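Local structure of chlorella virus DNA ligase-adenylate (Chlorella virus, 1FVI) at residues E146-E151 / K187-A192; A192-I197 / K268-K273; D230-I235 / R256-N261; A90-Y95 / H128-I133. The protein probably seals nicks in duplex DNA as an ATP-dependent DNA ligase, captured as the covalent enzyme-adenylate intermediate. The protein carries 1 engineered substitution. One frame throughout, in Å; residues are numbered along the deposited sequence.

Contact 4 closes first along the chain, within the nucleotidyltransferase domain, where strands 92-99 and 131-135 form one margin of a mixed sheet. Contact 1 follows about 28 Å away between centres, on the opposite side of the chain's centre, and ties helix 144-156 to the segment that leaves the AMP site and enters strand 190-201. Contact 2 continues on that strand, shares Ala192 with contact 1 and lies about 17 Å from it. Contact 3 is nested inside the loop closed by contact 2, their centres about 15 Å apart. Contacts 2 and 3 both belong to the OB domain, so contact 1 marks the passage between the two domains.

Contact 1: E146-E151 / K187-A192; sequences ELLQYE and KQFKDA
Glu151 reaches from helix 144-156 to the backbone of the segment that leaves the AMP pocket, and its carboxylate takes two consecutive amides. Its CG stands anti to the backbone N (chi1 -179°) and the chain continues extended, which delivers both oxygens to the turn at Gln188 and Phe189. OE2 accepts the N-H of Gln188 at 2.9 Å through its syn lone pair. The N-H of Phe189 meets OE1, also at 2.9 Å, but from above the carboxylate plane, 44° out of it. With both oxygens engaged, the rotation of the carboxylate is probably well defined, and the two N-H groups may help to stabilise its negative charge in this buried position.

The phenyl ring of Phe189 lies back along the same side chain. Glu151 CG sits over one ring face, toward the rim, in a CH-pi contact 4.1 Å from the ring centroid, and carboxylate and ring planes are only 27° apart. This junction is where the nucleotidyltransferase domain of a DNA ligase hands over to the OB domain: Lys187, at the start of the segment, is an AMP-binding residue of this ligase, although it does not bind the nucleotide in this model, and the chain runs on from Phe189 into strand 190-201. From the preceding helical turn, Leu148 sends CD2 to Phe189 CE1 at 3.8 Å, while its carbonyl O comes within 3.4 Å of Phe189 CZ. The same methyl touches Gln188 CB more loosely. Gln188 then bends at chi2, turning its amide from the helix, and NE2 donates to the carbonyl of Glu12.

Contact 2: A192-I197 / K268-K273; sequences AEATII and KMVKFK
The carbonyl O of Ala194 receives the N-H of Val270 at 2.8 Å, the shortest polar bond between these two strands, and Met269 CA adds a CA-H...O contact to the same oxygen at 3.3 Å. Ala194 N returns a bond to Val270 O, so the two residues form an antiparallel hydrogen-bonded pair. Ala192 and Phe272 repeat the pattern, and Ile196 N donates to Lys268 O where segment 268-273 begins. Glu193 with Lys271 and Thr195 with Met269 are the non-hydrogen-bonded pairs between them.

Strands 190-201 and 269-275 are neighbours in the five-stranded antiparallel sheet of the OB domain, and the face bearing Ala192, Ala194, Val270 and Phe272 looks into its interior. Phe272 has CG between its own backbone N and carbonyl carbon (chi1 70°), which carries the ring across to the neighbouring strand. There CE2 lies 3.5 Å from Ala192 CB and also meets Ala194 CB, the carbonyl carbon of Glu193 standing at the ring edge. Tyr239 packs edge-to-face on this phenyl group, and Phe244 meets it as well. Farther along, Ile196 and Val270 cross at about a right angle; CD1 of the isoleucine is pressed to 3.3 Å from CG1 of the valine, tighter than usual van der Waals contact.

On the other face, Met269 bends at chi2 (78°) and folds over toward strand 190-201. Its SD comes 3.4 Å from Thr195 OG1, and its CG lies 3.2 Å from Glu193 OE1.

Contact 3: D230-I235 / R256-N261; sequences DVMGSI and RDFWQN
Trp259, Met232 and Phe258 carry most of this contact, in which the last turns of helix 252-260 rest on the start of strand 232-237. The tryptophan has CG anti to its main-chain nitrogen (chi1 -165°), laying the indole along the backbone of Asp230 and Val231. Its CD1 is 3.1 Å from Asp230 O, and the amide N of Val231 lies over one face of the ring. CB of the same residue comes within 3.5 Å of Met232 N, bringing helix and strand close at this point.

Met232 and Phe258 run side by side and point the same way. The methionine bends at both chi2 (-87°) and chi3 (-76°), turning its methyl back to the phenyl ring, where CE approaches CD1 at 3.4 Å. Beyond the tryptophan, Val231 CG1 touches the helix at Arg256 CA and CB.

No direct hydrogen bond joins the two segments; one water spans them instead, donating to Asp230 O at 2.7 Å and to Gln260 OE1 at 2.8 Å.

The helix precedes strand 269-275 in the OB domain. Lys262 makes a cation-pi contact with Trp259, and Tyr265, from helix 262-265, meets Phe258 edge-to-face. Next to the contact, Gly233 and Ser234 form a classic beta bulge opposite Thr200 of strand 190-201, with strand 244-246 flanking strand 232-237 on its other side.

Contact 4: A90-Y95 / H128-I133; sequences AKFSYY and HAQVKI
The phenyl ring of Phe92 has the amide nitrogen of Gln130 at its edge, NE2 being 3.6 Å from CE2, with ring and amide planes 75° apart. Val131 CG2 approaches the far end of the same ring obliquely, 3.3 Å from CZ, and its CG1 meets CE1. Phe92 and Val131 are paired across parallel strands of a beta-alpha-beta unit, in which helix 108-121 connects strand 92-99 to strand 131-135 at the margin of the mixed sheet in the nucleotidyltransferase domain. Phe92 adopts chi1 59°, its CG lodged between backbone N and carbonyl carbon, which tips the ring over toward Val131. Helix 49-58 packs on this face through Met51, Leu54 and Leu55.

Backbone bonds follow the parallel pattern: Phe92 N donates to Gln130 O, Lys132 N to Phe92 O, and Tyr94 N to Lys132 O at 2.8 Å. Tyr94 adds CB against Ile133 CD1 at 4.1 Å, while its hydroxyl is hydrogen-bonded to Ser32 O.

On the opposite face, Ser93 OG lies against the aliphatic part of Lys132, 3.3 Å from CB. That lysine runs fully extended to a salt bridge with Glu70.

Where the strands begin, Gln130 is stretched out straight to Ala90. Its NE2 donates to Ala90 O at 2.7 Å, the oxygen lying near the amide plane of the glutamine but the donor standing 42° out of the carbonyl plane.

Contact 1: E146-E151 / K187-A192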
# COMPACT_ATOMS: atom_id res chain seq x y z
N GLU A 146 12.49 8.11 -10.29
CA GLU A 146 11.04 8.02 -10.19
C GLU A 146 10.59 6.85 -9.31
O GLU A 146 9.62 6.97 -8.55
CB GLU A 146 10.40 7.95 -11.57
CG GLU A 146 10.27 9.32 -12.24
CD GLU A 146 9.49 9.29 -13.55
OE1 GLU A 146 8.87 8.25 -13.86
OE2 GLU A 146 9.50 10.29 -14.27
N LEU A 147 11.31 5.73 -9.40
CA LEU A 147 11.01 4.54 -8.59
C LEU A 147 11.19 4.82 -7.09
O LEU A 147 10.32 4.53 -6.28
CB LEU A 147 11.91 3.36 -9.00
CG LEU A 147 11.25 2.01 -9.34
CD1 LEU A 147 12.25 0.88 -9.18
CD2 LEU A 147 10.05 1.76 -8.47
N LEU A 148 12.35 5.37 -6.73
CA LEU A 148 12.63 5.73 -5.34
C LEU A 148 11.66 6.79 -4.78
O LEU A 148 11.20 6.69 -3.64
CB LEU A 148 14.07 6.20 -5.22
CG LEU A 148 15.01 5.03 -5.49
CD1 LEU A 148 16.40 5.53 -5.70
CD2 LEU A 148 14.92 4.04 -4.34
N GLN A 149 11.36 7.82 -5.58
CA GLN A 149 10.43 8.86 -5.15
C GLN A 149 9.09 8.20 -4.88
O GLN A 149 8.38 8.56 -3.94
CB GLN A 149 10.27 9.94 -6.22
CG GLN A 149 11.57 10.67 -6.56
CD GLN A 149 11.40 11.76 -7.61
OE1 GLN A 149 11.42 12.95 -7.29
NE2 GLN A 149 11.26 11.37 -8.87
N TYR A 150 8.77 7.19 -5.70
CA TYR A 150 7.52 6.45 -5.55
C TYR A 150 7.46 5.66 -4.23
O TYR A 150 6.42 5.65 -3.55
CB TYR A 150 7.30 5.53 -6.76
CG TYR A 150 5.96 4.85 -6.71
CD1 TYR A 150 4.78 5.60 -6.85
CD2 TYR A 150 5.85 3.48 -6.46
CE1 TYR A 150 3.54 5.00 -6.74
CE2 TYR A 150 4.60 2.87 -6.34
CZ TYR A 150 3.46 3.65 -6.48
OH TYR A 150 2.22 3.11 -6.28
N GLU A 151 8.59 5.04 -3.85
CA GLU A 151 8.66 4.26 -2.60
C GLU A 151 8.48 5.20 -1.41
O GLU A 151 7.75 4.87 -0.47
CB GLU A 151 9.99 3.48 -2.46
CG GLU A 151 10.04 2.64 -1.16
CD GLU A 151 11.15 1.59 -1.08
OE1 GLU A 151 11.43 1.12 0.04
OE2 GLU A 151 11.73 1.21 -2.11
N LYS A 187 11.62 -3.19 -1.72
CA LYS A 187 11.75 -2.51 -0.44
C LYS A 187 13.21 -2.06 -0.43
O LYS A 187 14.09 -2.73 0.09
CB LYS A 187 11.39 -3.45 0.72
CG LYS A 187 9.89 -3.81 0.76
CD LYS A 187 9.60 -4.99 1.67
CE LYS A 187 9.83 -4.66 3.13
NZ LYS A 187 9.58 -5.85 4.01
N GLN A 188 13.46 -0.95 -1.12
CA GLN A 188 14.80 -0.41 -1.25
C GLN A 188 15.20 0.55 -0.14
O GLN A 188 16.39 0.80 0.03
CB GLN A 188 14.97 0.24 -2.62
CG GLN A 188 14.91 -0.74 -3.80
CD GLN A 188 16.16 -1.61 -3.95
OE1 GLN A 188 17.27 -1.10 -4.08
NE2 GLN A 188 15.97 -2.91 -3.95
N PHE A 189 14.24 1.08 0.61
CA PHE A 189 14.55 2.01 1.70
C PHE A 189 15.05 1.26 2.92
O PHE A 189 14.64 0.13 3.18
CB PHE A 189 13.37 2.92 2.06
CG PHE A 189 13.19 4.09 1.14
CD1 PHE A 189 13.45 3.97 -0.21
CD2 PHE A 189 12.69 5.29 1.62
CE1 PHE A 189 13.21 5.03 -1.08
CE2 PHE A 189 12.44 6.38 0.75
CZ PHE A 189 12.70 6.24 -0.60
N LYS A 190 15.93 1.93 3.67
CA LYS A 190 16.59 1.39 4.86
C LYS A 190 15.92 1.90 6.12
O LYS A 190 15.43 3.02 6.15
CB LYS A 190 18.05 1.85 4.83
CG LYS A 190 19.05 1.04 5.63
CD LYS A 190 20.46 1.53 5.28
CE LYS A 190 21.56 0.63 5.81
NZ LYS A 190 21.78 0.79 7.27
N ASP A 191 15.92 1.07 7.16
CA ASP A 191 15.34 1.41 8.46
C ASP A 191 16.39 2.03 9.37
O ASP A 191 17.48 1.47 9.55
CB ASP A 191 14.80 0.17 9.15
CG ASP A 191 13.53 -0.31 8.55
OD1 ASP A 191 12.53 0.45 8.56
OD2 ASP A 191 13.52 -1.46 8.06
N ALA A 192 16.03 3.15 9.98
CA ALA A 192 16.94 3.83 10.89
C ALA A 192 16.15 4.50 12.03
O ALA A 192 14.92 4.59 12.00
CB ALA A 192 17.78 4.85 10.13

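Contact 2: A192-I197 / K268-K273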
# COMPACT_ATOMS: atom_id res chain seq x y z
N ALA A 192 16.03 3.15 9.98
CA ALA A 192 16.94 3.83 10.89
C ALA A 192 16.15 4.50 12.03
O ALA A 192 14.92 4.59 12.00
CB ALA A 192 17.78 4.85 10.13
N GLU A 193 16.88 4.94 13.05
CA GLU A 193 16.28 5.60 14.20
C GLU A 193 16.96 6.94 14.43
O GLU A 193 18.15 7.10 14.17
CB GLU A 193 16.41 4.74 15.46
CG GLU A 193 15.38 3.66 15.59
CD GLU A 193 15.64 2.76 16.79
OE1 GLU A 193 16.06 3.28 17.85
OE2 GLU A 193 15.41 1.54 16.68
N ALA A 194 16.20 7.88 14.96
CA ALA A 194 16.71 9.21 15.24
C ALA A 194 16.03 9.78 16.48
O ALA A 194 14.90 9.39 16.82
CB ALA A 194 16.47 10.10 14.05
N THR A 195 16.74 10.63 17.20
CA THR A 195 16.18 11.24 18.39
C THR A 195 15.57 12.58 17.99
O THR A 195 16.17 13.31 17.20
CB THR A 195 17.27 11.46 19.47
OG1 THR A 195 17.74 10.19 19.94
CG2 THR A 195 16.71 12.26 20.66
N ILE A 196 14.37 12.87 18.49
CA ILE A 196 13.71 14.13 18.18
C ILE A 196 14.33 15.23 19.04
O ILE A 196 14.55 15.03 20.24
CB ILE A 196 12.22 14.07 18.52
CG1 ILE A 196 11.57 12.89 17.79
CG2 ILE A 196 11.53 15.39 18.16
CD1 ILE A 196 10.17 12.56 18.28
N ILE A 197 14.63 16.37 18.43
CA ILE A 197 15.21 17.50 19.16
C ILE A 197 14.31 18.74 19.16
O ILE A 197 14.20 19.41 20.17
CB ILE A 197 16.62 17.84 18.67
CG1 ILE A 197 16.59 18.37 17.25
CG2 ILE A 197 17.51 16.59 18.72
CD1 ILE A 197 17.96 18.40 16.61
N LYS A 268 12.46 11.69 22.27
CA LYS A 268 11.94 10.37 21.89
C LYS A 268 12.64 9.88 20.63
O LYS A 268 13.08 10.67 19.78
CB LYS A 268 10.43 10.41 21.65
CG LYS A 268 9.61 10.50 22.92
CD LYS A 268 9.88 9.34 23.86
CE LYS A 268 9.13 9.50 25.18
NZ LYS A 268 9.48 10.76 25.91
N MET A 269 12.78 8.56 20.52
CA MET A 269 13.42 7.94 19.37
C MET A 269 12.33 7.60 18.34
O MET A 269 11.34 6.96 18.67
CB MET A 269 14.10 6.65 19.81
CG MET A 269 15.19 6.15 18.89
SD MET A 269 16.72 7.08 19.12
CE MET A 269 17.75 5.87 19.97
N VAL A 270 12.50 8.03 17.10
CA VAL A 270 11.52 7.70 16.06
C VAL A 270 12.12 6.76 15.00
O VAL A 270 13.33 6.79 14.74
CB VAL A 270 10.96 8.98 15.34
CG1 VAL A 270 10.26 9.89 16.33
CG2 VAL A 270 12.06 9.74 14.61
N LYS A 271 11.29 5.85 14.49
CA LYS A 271 11.69 4.92 13.43
C LYS A 271 11.37 5.61 12.09
O LYS A 271 10.29 6.17 11.94
CB LYS A 271 10.90 3.60 13.52
CG LYS A 271 10.89 2.95 14.89
CD LYS A 271 10.39 1.50 14.84
CE LYS A 271 8.95 1.38 14.36
NZ LYS A 271 7.96 1.94 15.33
N PHE A 272 12.31 5.59 11.15
CA PHE A 272 12.09 6.19 9.84
C PHE A 272 12.80 5.39 8.77
O PHE A 272 13.55 4.47 9.08
CB PHE A 272 12.54 7.67 9.79
CG PHE A 272 14.05 7.88 9.83
CD1 PHE A 272 14.74 8.32 8.70
CD2 PHE A 272 14.78 7.66 11.01
CE1 PHE A 272 16.12 8.53 8.72
CE2 PHE A 272 16.16 7.86 11.05
CZ PHE A 272 16.83 8.30 9.89
N LYS A 273 12.51 5.70 7.52
CA LYS A 273 13.14 5.04 6.39
C LYS A 273 13.69 6.13 5.49
O LYS A 273 13.25 7.28 5.56
CB LYS A 273 12.13 4.18 5.59
CG LYS A 273 11.81 2.81 6.22
CD LYS A 273 10.64 2.13 5.52
CE LYS A 273 10.26 0.81 6.20
NZ LYS A 273 11.29 -0.27 6.04

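Contact 3: D230-I235 / R256-N261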
# COMPACT_ATOMS: atom_id res chain seq x y z
N ASP A 230 -2.67 24.93 15.66
CA ASP A 230 -1.72 24.50 14.64
C ASP A 230 -1.33 23.04 14.92
O ASP A 230 -1.62 22.49 15.99
CB ASP A 230 -0.48 25.39 14.69
CG ASP A 230 0.26 25.46 13.37
OD1 ASP A 230 0.04 24.60 12.49
OD2 ASP A 230 1.06 26.40 13.21
N VAL A 231 -0.70 22.42 13.92
CA VAL A 231 -0.23 21.04 14.02
C VAL A 231 1.22 21.01 13.56
O VAL A 231 1.75 22.00 13.02
CB VAL A 231 -1.08 20.09 13.14
CG1 VAL A 231 -2.56 20.18 13.53
CG2 VAL A 231 -0.90 20.42 11.66
N MET A 232 1.88 19.88 13.81
CA MET A 232 3.29 19.73 13.42
C MET A 232 3.46 19.61 11.90
O MET A 232 2.68 18.93 11.22
CB MET A 232 3.92 18.55 14.17
CG MET A 232 5.36 18.22 13.75
SD MET A 232 5.49 17.09 12.31
CE MET A 232 5.10 15.59 13.14
N GLY A 233 4.44 20.34 11.38
CA GLY A 233 4.71 20.31 9.95
C GLY A 233 5.88 19.37 9.72
O GLY A 233 5.87 18.56 8.80
N SER A 234 6.91 19.50 10.56
CA SER A 234 8.08 18.65 10.46
C SER A 234 8.76 18.53 11.81
O SER A 234 8.56 19.37 12.70
CB SER A 234 9.09 19.20 9.43
OG SER A 234 9.82 20.31 9.94
N ILE A 235 9.49 17.44 11.98
CA ILE A 235 10.26 17.21 13.19
C ILE A 235 11.72 17.15 12.78
O ILE A 235 12.06 16.65 11.69
CB ILE A 235 9.86 15.91 13.91
CG1 ILE A 235 10.01 14.69 13.00
CG2 ILE A 235 8.45 16.04 14.46
CD1 ILE A 235 9.90 13.35 13.75
N ARG A 256 -1.20 16.60 14.93
CA ARG A 256 -1.85 17.32 16.02
C ARG A 256 -1.30 16.84 17.37
O ARG A 256 -0.88 17.66 18.19
CB ARG A 256 -3.36 17.09 15.95
CG ARG A 256 -4.16 17.67 17.12
CD ARG A 256 -4.60 16.57 18.09
NE ARG A 256 -5.43 15.56 17.43
CZ ARG A 256 -6.76 15.49 17.52
NH1 ARG A 256 -7.43 16.38 18.25
NH2 ARG A 256 -7.41 14.54 16.88
N ASP A 257 -1.22 15.53 17.57
CA ASP A 257 -0.69 14.98 18.82
C ASP A 257 0.73 15.43 19.10
O ASP A 257 1.03 15.90 20.20
CB ASP A 257 -0.79 13.45 18.83
CG ASP A 257 -2.22 12.96 18.91
OD1 ASP A 257 -3.10 13.79 19.22
OD2 ASP A 257 -2.45 11.76 18.67
N PHE A 258 1.61 15.25 18.12
CA PHE A 258 3.01 15.67 18.23
C PHE A 258 3.09 17.14 18.66
O PHE A 258 3.84 17.46 19.58
CB PHE A 258 3.74 15.48 16.89
CG PHE A 258 4.37 14.12 16.72
CD1 PHE A 258 4.15 13.38 15.56
CD2 PHE A 258 5.23 13.60 17.69
CE1 PHE A 258 4.78 12.14 15.36
CE2 PHE A 258 5.87 12.37 17.50
CZ PHE A 258 5.64 11.64 16.33
N TRP A 259 2.26 18.01 18.05
CA TRP A 259 2.24 19.45 18.36
C TRP A 259 1.58 19.88 19.68
O TRP A 259 2.02 20.82 20.32
CB TRP A 259 1.61 20.26 17.24
CG TRP A 259 1.88 21.74 17.34
CD1 TRP A 259 1.00 22.72 17.71
CD2 TRP A 259 3.12 22.41 17.05
NE1 TRP A 259 1.61 23.96 17.65
CE2 TRP A 259 2.91 23.79 17.25
CE3 TRP A 259 4.38 21.97 16.63
CZ2 TRP A 259 3.92 24.74 17.04
CZ3 TRP A 259 5.39 22.91 16.43
CH2 TRP A 259 5.15 24.28 16.63
N GLN A 260 0.48 19.22 20.04
CA GLN A 260 -0.21 19.55 21.28
C GLN A 260 0.62 19.10 22.48
O GLN A 260 0.63 19.76 23.53
CB GLN A 260 -1.59 18.90 21.32
CG GLN A 260 -2.53 19.39 20.23
CD GLN A 260 -2.72 20.90 20.25
OE1 GLN A 260 -2.60 21.57 19.22
NE2 GLN A 260 -3.04 21.44 21.43
N ASN A 261 1.34 17.99 22.33
CA ASN A 261 2.17 17.47 23.41
C ASN A 261 3.64 17.37 23.01
O ASN A 261 4.33 16.46 23.45
CB ASN A 261 1.68 16.09 23.86
CG ASN A 261 0.42 16.16 24.69
OD1 ASN A 261 -0.69 16.08 24.16
ND2 ASN A 261 0.58 16.30 26.01
O HOH W 1 -3.72 20.89 16.71

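Contact 4: A90-Y95 / H128-I133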
# COMPACT_ATOMS: atom_id res chain seq x y z
N ALA A 90 -18.19 -3.91 10.98
CA ALA A 90 -17.09 -2.95 10.89
C ALA A 90 -16.76 -2.68 9.44
O ALA A 90 -16.89 -3.55 8.58
CB ALA A 90 -15.85 -3.47 11.62
N LYS A 91 -16.32 -1.45 9.20
CA LYS A 91 -15.94 -1.03 7.87
C LYS A 91 -14.57 -1.63 7.51
O LYS A 91 -13.75 -1.90 8.39
CB LYS A 91 -15.88 0.50 7.83
CG LYS A 91 -17.19 1.18 8.15
CD LYS A 91 -16.98 2.68 8.31
CE LYS A 91 -18.29 3.45 8.40
NZ LYS A 91 -18.90 3.66 7.06
N PHE A 92 -14.37 -1.90 6.23
CA PHE A 92 -13.11 -2.45 5.73
C PHE A 92 -12.94 -2.04 4.28
O PHE A 92 -13.85 -1.52 3.64
CB PHE A 92 -13.05 -3.98 5.91
CG PHE A 92 -14.16 -4.73 5.20
CD1 PHE A 92 -13.98 -5.18 3.89
CD2 PHE A 92 -15.39 -4.95 5.83
CE1 PHE A 92 -15.02 -5.84 3.21
CE2 PHE A 92 -16.42 -5.60 5.16
CZ PHE A 92 -16.24 -6.04 3.85
N SER A 93 -11.75 -2.27 3.76
CA SER A 93 -11.48 -1.89 2.38
C SER A 93 -10.99 -3.08 1.57
O SER A 93 -10.66 -4.13 2.11
CB SER A 93 -10.43 -0.78 2.35
OG SER A 93 -10.92 0.37 3.01
N TYR A 94 -11.00 -2.92 0.25
CA TYR A 94 -10.52 -3.95 -0.64
C TYR A 94 -9.80 -3.24 -1.77
O TYR A 94 -10.41 -2.51 -2.55
CB TYR A 94 -11.66 -4.81 -1.19
CG TYR A 94 -11.16 -5.88 -2.14
CD1 TYR A 94 -10.64 -7.08 -1.67
CD2 TYR A 94 -11.24 -5.68 -3.52
CE1 TYR A 94 -10.20 -8.07 -2.56
CE2 TYR A 94 -10.80 -6.67 -4.42
CZ TYR A 94 -10.29 -7.86 -3.93
OH TYR A 94 -9.92 -8.84 -4.80
N TYR A 95 -8.47 -3.39 -1.79
CA TYR A 95 -7.65 -2.79 -2.82
C TYR A 95 -7.67 -3.79 -3.98
O TYR A 95 -7.10 -4.88 -3.89
CB TYR A 95 -6.21 -2.60 -2.32
CG TYR A 95 -6.06 -1.56 -1.22
CD1 TYR A 95 -6.13 -1.92 0.13
CD2 TYR A 95 -5.80 -0.21 -1.53
CE1 TYR A 95 -5.94 -0.98 1.15
CE2 TYR A 95 -5.61 0.74 -0.52
CZ TYR A 95 -5.68 0.34 0.82
OH TYR A 95 -5.47 1.25 1.83
N HIS A 128 -20.07 1.91 -1.74
CA HIS A 128 -20.62 1.08 -0.67
C HIS A 128 -20.40 1.68 0.72
O HIS A 128 -19.41 2.39 0.96
CB HIS A 128 -20.10 -0.34 -0.73
CG HIS A 128 -20.84 -1.28 0.17
ND1 HIS A 128 -21.80 -2.16 -0.29
CD2 HIS A 128 -20.75 -1.49 1.50
CE1 HIS A 128 -22.27 -2.87 0.72
NE2 HIS A 128 -21.64 -2.49 1.82
N ALA A 129 -21.34 1.43 1.62
CA ALA A 129 -21.27 1.97 2.96
C ALA A 129 -20.16 1.35 3.83
O ALA A 129 -19.24 2.05 4.27
CB ALA A 129 -22.63 1.82 3.65
N GLN A 130 -20.26 0.05 4.05
CA GLN A 130 -19.29 -0.67 4.87
C GLN A 130 -17.98 -1.04 4.16
O GLN A 130 -16.92 -0.99 4.78
CB GLN A 130 -19.95 -1.93 5.43
CG GLN A 130 -19.07 -2.75 6.34
CD GLN A 130 -19.72 -4.02 6.78
OE1 GLN A 130 -20.86 -4.31 6.40
NE2 GLN A 130 -19.01 -4.81 7.56
N VAL A 131 -18.08 -1.46 2.90
CA VAL A 131 -16.93 -1.89 2.09
C VAL A 131 -16.39 -0.80 1.15
O VAL A 131 -17.09 -0.32 0.26
CB VAL A 131 -17.28 -3.11 1.20
CG1 VAL A 131 -16.02 -3.75 0.66
CG2 VAL A 131 -18.11 -4.10 1.96
N LYS A 132 -15.11 -0.46 1.31
CA LYS A 132 -14.50 0.55 0.46
C LYS A 132 -13.71 -0.14 -0.66
O LYS A 132 -12.68 -0.78 -0.40
CB LYS A 132 -13.59 1.44 1.31
CG LYS A 132 -13.01 2.63 0.59
CD LYS A 132 -11.95 3.27 1.46
CE LYS A 132 -11.33 4.49 0.80
NZ LYS A 132 -10.29 5.09 1.70
N ILE A 133 -14.23 -0.08 -1.88
CA ILE A 133 -13.55 -0.68 -3.02
C ILE A 133 -12.57 0.34 -3.56
O ILE A 133 -12.96 1.43 -4.01
CB ILE A 133 -14.54 -1.08 -4.16
CG1 ILE A 133 -15.57 -2.08 -3.65
CG2 ILE A 133 -13.77 -1.67 -5.36
CD1 ILE A 133 -14.99 -3.34 -3.16